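Local coordinates for protein esterase (uncultured bacterium FLS12, PDB 4RGY) that hydrolyses esters as a low-temperature-active alkaline esterase, probably by the mechanism common to the alpha/beta-hydrolase superfamily, at residues Q210-G213 against L218-D221; M237-P242 against I254-A259. One frame throughout, in Å; residues are numbered along the deposited sequence.

Interaction 1 of 2, residues Q210-G213 against L218-D221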
loop_
_atom_site.group_PDB
_atom_site.type_symbol
_atom_site.label_atom_id
_atom_site.label_comp_id
_atom_site.label_asym_id
_atom_site.label_seq_id
_atom_site.Cartn_x
_atom_site.Cartn_y
_atom_site.Cartn_z
ATOM N N GLN A 210 9.053 26.407 -17.464
ATOM C CA GLN A 210 9.464 26.859 -16.146
ATOM C C GLN A 210 8.381 27.720 -15.535
ATOM O O GLN A 210 7.914 28.665 -16.173
ATOM C CB GLN A 210 10.744 27.690 -16.253
ATOM C CG GLN A 210 11.176 28.325 -14.939
ATOM C CD GLN A 210 12.283 29.365 -15.091
ATOM O OE1 GLN A 210 12.646 29.766 -16.201
ATOM N NE2 GLN A 210 12.822 29.802 -13.967
ATOM N N CYS A 211 7.980 27.427 -14.298
ATOM C CA CYS A 211 7.109 28.350 -13.576
ATOM C C CYS A 211 7.553 28.526 -12.132
ATOM O O CYS A 211 8.293 27.703 -11.595
ATOM C CB CYS A 211 5.635 27.915 -13.646
ATOM S SG CYS A 211 5.185 26.518 -12.548
ATOM N N CYS A 212 7.080 29.588 -11.496
ATOM C CA CYS A 212 7.334 29.792 -10.069
ATOM C C CYS A 212 6.333 30.768 -9.470
ATOM O O CYS A 212 5.923 31.733 -10.129
ATOM C CB CYS A 212 8.761 30.311 -9.847
ATOM S SG CYS A 212 9.299 30.257 -8.128
ATOM N N GLY A 213 5.930 30.513 -8.225
ATOM C CA GLY A 213 5.118 31.466 -7.481
ATOM C C GLY A 213 5.963 32.664 -7.073
ATOM O O GLY A 213 7.116 32.504 -6.667
ATOM N N LEU A 218 12.374 30.545 -3.680
ATOM C CA LEU A 218 13.187 30.248 -4.857
ATOM C C LEU A 218 12.887 31.174 -6.036
ATOM O O LEU A 218 13.426 30.976 -7.131
ATOM C CB LEU A 218 12.979 28.790 -5.287
ATOM C CG LEU A 218 13.523 27.750 -4.310
ATOM C CD1 LEU A 218 13.035 26.350 -4.678
ATOM C CD2 LEU A 218 15.044 27.813 -4.269
ATOM N N TYR A 219 12.049 32.185 -5.825
ATOM C CA TYR A 219 11.644 33.043 -6.937
ATOM C C TYR A 219 12.830 33.753 -7.593
ATOM O O TYR A 219 12.946 33.767 -8.821
ATOM C CB TYR A 219 10.594 34.065 -6.500
ATOM C CG TYR A 219 10.164 34.981 -7.625
ATOM C CD1 TYR A 219 9.477 34.488 -8.722
ATOM C CD2 TYR A 219 10.471 36.338 -7.601
ATOM C CE1 TYR A 219 9.090 35.311 -9.756
ATOM C CE2 TYR A 219 10.073 37.177 -8.629
ATOM C CZ TYR A 219 9.391 36.655 -9.705
ATOM O OH TYR A 219 8.996 37.467 -10.746
ATOM N N GLU A 220 13.708 34.337 -6.784
ATOM C CA GLU A 220 14.851 35.073 -7.320
ATOM C C GLU A 220 15.748 34.178 -8.172
ATOM O O GLU A 220 16.175 34.587 -9.258
ATOM C CB GLU A 220 15.648 35.754 -6.198
ATOM C CG GLU A 220 14.922 36.929 -5.546
ATOM C CD GLU A 220 13.629 36.522 -4.840
ATOM O OE1 GLU A 220 13.583 35.422 -4.238
ATOM O OE2 GLU A 220 12.652 37.301 -4.904
ATOM N N ASP A 221 16.022 32.964 -7.693
ATOM C CA ASP A 221 16.797 31.991 -8.464
ATOM C C ASP A 221 16.099 31.686 -9.780
ATOM O O ASP A 221 16.748 31.529 -10.820
ATOM C CB ASP A 221 16.977 30.679 -7.693
ATOM C CG ASP A 221 17.984 30.776 -6.566
ATOM O OD1 ASP A 221 18.724 31.774 -6.494
ATOM O OD2 ASP A 221 18.044 29.827 -5.751
#

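Interaction 2 of 2, residues M237-P242 against I254-A259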
loop_
_atom_site.group_PDB
_atom_site.type_symbol
_atom_site.label_atom_id
_atom_site.label_comp_id
_atom_site.label_asym_id
_atom_site.label_seq_id
_atom_site.Cartn_x
_atom_site.Cartn_y
_atom_site.Cartn_z
ATOM N N MET A 237 8.655 28.110 -22.202
ATOM C CA MET A 237 7.420 28.690 -21.721
ATOM C C MET A 237 7.683 29.036 -20.268
ATOM O O MET A 237 7.991 28.146 -19.467
ATOM C CB MET A 237 6.259 27.698 -21.841
ATOM C CG MET A 237 5.013 28.113 -21.084
ATOM S SD MET A 237 4.264 29.621 -21.720
ATOM C CE MET A 237 3.986 29.161 -23.426
ATOM N N TYR A 238 7.615 30.321 -19.937
ATOM C CA TYR A 238 7.800 30.781 -18.563
ATOM C C TYR A 238 6.496 31.348 -18.026
ATOM O O TYR A 238 5.858 32.172 -18.687
ATOM C CB TYR A 238 8.898 31.861 -18.455
ATOM C CG TYR A 238 9.012 32.409 -17.045
ATOM C CD1 TYR A 238 9.778 31.750 -16.089
ATOM C CD2 TYR A 238 8.318 33.557 -16.654
ATOM C CE1 TYR A 238 9.870 32.226 -14.792
ATOM C CE2 TYR A 238 8.399 34.038 -15.344
ATOM C CZ TYR A 238 9.177 33.362 -14.424
ATOM O OH TYR A 238 9.290 33.810 -13.121
ATOM N N GLU A 239 6.106 30.935 -16.823
ATOM C CA GLU A 239 4.896 31.449 -16.195
ATOM C C GLU A 239 5.165 31.780 -14.744
ATOM O O GLU A 239 5.909 31.070 -14.070
ATOM C CB GLU A 239 3.767 30.413 -16.276
ATOM C CG GLU A 239 3.403 29.981 -17.681
ATOM C CD GLU A 239 2.089 29.213 -17.753
ATOM O OE1 GLU A 239 1.792 28.396 -16.855
ATOM O OE2 GLU A 239 1.350 29.436 -18.729
ATOM N N GLU A 240 4.549 32.846 -14.255
ATOM C CA GLU A 240 4.635 33.184 -12.848
ATOM C C GLU A 240 3.303 33.786 -12.437
ATOM O O GLU A 240 2.565 34.304 -13.281
ATOM C CB GLU A 240 5.780 34.165 -12.582
ATOM C CG GLU A 240 5.554 35.547 -13.178
ATOM C CD GLU A 240 6.669 36.522 -12.837
ATOM O OE1 GLU A 240 7.827 36.092 -12.667
ATOM O OE2 GLU A 240 6.378 37.733 -12.735
ATOM N N SER A 241 2.999 33.709 -11.147
ATOM C CA SER A 241 1.738 34.201 -10.596
ATOM C C SER A 241 1.871 34.111 -9.081
ATOM O O SER A 241 2.824 33.514 -8.592
ATOM C CB SER A 241 0.556 33.367 -11.107
ATOM O OG SER A 241 0.689 31.999 -10.758
ATOM N N PRO A 242 0.934 34.713 -8.326
ATOM C CA PRO A 242 1.064 34.635 -6.867
ATOM C C PRO A 242 1.132 33.202 -6.351
ATOM O O PRO A 242 0.392 32.332 -6.818
ATOM C CB PRO A 242 -0.218 35.310 -6.377
ATOM C CG PRO A 242 -0.527 36.298 -7.444
ATOM C CD PRO A 242 -0.167 35.610 -8.725
ATOM N N ILE A 254 0.302 22.046 -12.373
ATOM C CA ILE A 254 0.534 20.791 -13.091
ATOM C C ILE A 254 -0.511 20.576 -14.193
ATOM O O ILE A 254 -0.223 19.960 -15.223
ATOM C CB ILE A 254 0.646 19.567 -12.144
ATOM C CG1 ILE A 254 1.333 18.392 -12.850
ATOM C CG2 ILE A 254 -0.718 19.144 -11.617
ATOM C CD1 ILE A 254 2.765 18.680 -13.297
ATOM N N GLN A 255 -1.711 21.125 -13.998
ATOM C CA GLN A 255 -2.742 21.084 -15.043
ATOM C C GLN A 255 -2.308 21.858 -16.291
ATOM O O GLN A 255 -2.551 21.421 -17.417
ATOM C CB GLN A 255 -4.065 21.628 -14.511
ATOM C CG GLN A 255 -4.657 20.764 -13.403
ATOM C CD GLN A 255 -5.835 21.431 -12.751
ATOM O OE1 GLN A 255 -6.909 21.534 -13.351
ATOM N NE2 GLN A 255 -5.647 21.906 -11.525
ATOM N N ARG A 256 -1.636 22.989 -16.087
ATOM C CA ARG A 256 -1.139 23.786 -17.204
ATOM C C ARG A 256 0.008 23.059 -17.894
ATOM O O ARG A 256 0.094 23.035 -19.119
ATOM C CB ARG A 256 -0.704 25.164 -16.719
ATOM C CG ARG A 256 -1.830 25.940 -16.038
ATOM C CD ARG A 256 -1.394 27.352 -15.687
ATOM N NE ARG A 256 -0.990 28.096 -16.875
ATOM C CZ ARG A 256 -1.828 28.751 -17.674
ATOM N NH1 ARG A 256 -3.135 28.751 -17.421
ATOM N NH2 ARG A 256 -1.365 29.400 -18.734
ATOM N N VAL A 257 0.880 22.434 -17.111
ATOM C CA VAL A 257 1.959 21.653 -17.696
ATOM C C VAL A 257 1.405 20.505 -18.539
ATOM O O VAL A 257 1.889 20.254 -19.643
ATOM C CB VAL A 257 2.912 21.112 -16.620
ATOM C CG1 VAL A 257 3.854 20.064 -17.208
ATOM C CG2 VAL A 257 3.706 22.263 -15.998
ATOM N N LEU A 258 0.390 19.810 -18.025
ATOM C CA LEU A 258 -0.214 18.708 -18.766
ATOM C C LEU A 258 -0.777 19.163 -20.118
ATOM O O LEU A 258 -0.595 18.485 -21.122
ATOM C CB LEU A 258 -1.291 18.013 -17.928
ATOM C CG LEU A 258 -0.788 17.186 -16.738
ATOM C CD1 LEU A 258 -1.960 16.767 -15.878
ATOM C CD2 LEU A 258 0.002 15.965 -17.192
ATOM N N ALA A 259 -1.440 20.315 -20.142
ATOM C CA ALA A 259 -2.011 20.841 -21.384
ATOM C C ALA A 259 -0.934 21.228 -22.386
ATOM O O ALA A 259 -1.155 21.208 -23.603
ATOM C CB ALA A 259 -2.907 22.034 -21.090
#

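Interaction 1 of 2, residues Q210-G213 against L218-D221
Cys212 and Gly213, near the end of strand 207-213, meet Tyr219 in the first turn of helix 219-232, a worked example of how a strand and the helix that follows it pack around a tight loop. Earlier in the strand, Gln210 points its side chain toward the helix and donates from NE2 to the backbone O of Asn222, just beyond residues 218-221. At Cys212 the contact proper begins. With SG anti to the backbone N (chi1 -167°), the thiol projects at the helix start, and Cys212 SG comes to rest 3.8 Å from Tyr219 CA. Cys212 SG also lies at the edge of the tyrosine ring, near the ring plane, 4.3 Å from Tyr219 CD1. Toward the N-cap residue, Cys212 SG is 4.3 Å from the carbonyl carbon, C, of Leu218. Gly213 contributes backbone alone: Gly213 O approaches the tyrosine obliquely, 3.7 Å from Tyr219 CD1. The phenol points onward to the neighbouring strand, where Tyr219 OH is hydrogen-bonded to Glu240 OE1.

The loop enclosed here carries Asp216, whose OD1 is hydrogen-bonded to Leu218 N, while the Leu218 side chain touches His245; these two partners are consistent with the acid and base of a Ser-His-Asp triad, the acid following a late sheet strand as is usual in alpha/beta hydrolases. Because Cys212 SG and Gly213 O meet carbon atoms of Tyr219, the join between the two segments rests largely on shape, and directional bonds are made by groups at its margins, such as the hydroxyl of Tyr219.

Interaction 2 of 2, residues M237-P242 against I254-A259
Glu239 and Arg256 bridge strand 236-241, the last strand of the alpha/beta-hydrolase sheet, to helix 247-260, which follows it in the chain, and they illustrate how a single ion pair can join a strand to a helix whose backbones stay well apart: the nearest CA atoms, those of this pair, are 9.8 Å from each other.

The electrostatic part is a two-pronged, side-on salt bridge. Arg256 NE donates to Glu239 OE1 at 2.8 Å, with an N-H...O angle of 157°, and Arg256 NH2 donates to Glu239 OE2 at 2.7 Å. Both oxygens are met on their syn sides, though somewhat out of the carboxylate plane, and lie close to the guanidinium plane; the two flat groups are not coplanar, their planes being 33° apart. The bend of the arginine at chi3 (59°) turns its NE edge to the carboxylate, whereas the glutamate reaches out with an extended chain. Glu239 OE1 has a second partner in Tyr209 OH on the adjacent strand, which further restrains the carboxylate. A glutamine here would probably leave the arginine without its countercharge and spoil the paired grip.

A second side-chain bond lies within the strand, on the side of helix 219-232, where Glu240 OE1 is also hydrogen-bonded to Tyr219 OH. Tyr238 OH donates to Glu240 OE1 at 2.7 Å, using the anti lone pair of that oxygen, with Glu240 CD at the edge of the Tyr238 ring, in its plane.

In the fold
Interactions 1 and 2 follow one another in series along the chain. From the N terminus, strand 207-213 comes first; interaction 1 closes the short loop of residues 214-217 as helix 219-232 starts. That helix returns the chain to strand 236-241, completing a beta-alpha-beta unit. Only then does interaction 2 open, closing the longer excursion into helix 247-260. The two neither nest nor cross. They meet through the sheet, where the strands are parallel neighbours: Gln210 N lies 2.9 Å from Met237 O, a probable hydrogen bond. The late strands of the sheet are thereby tied to both following helices.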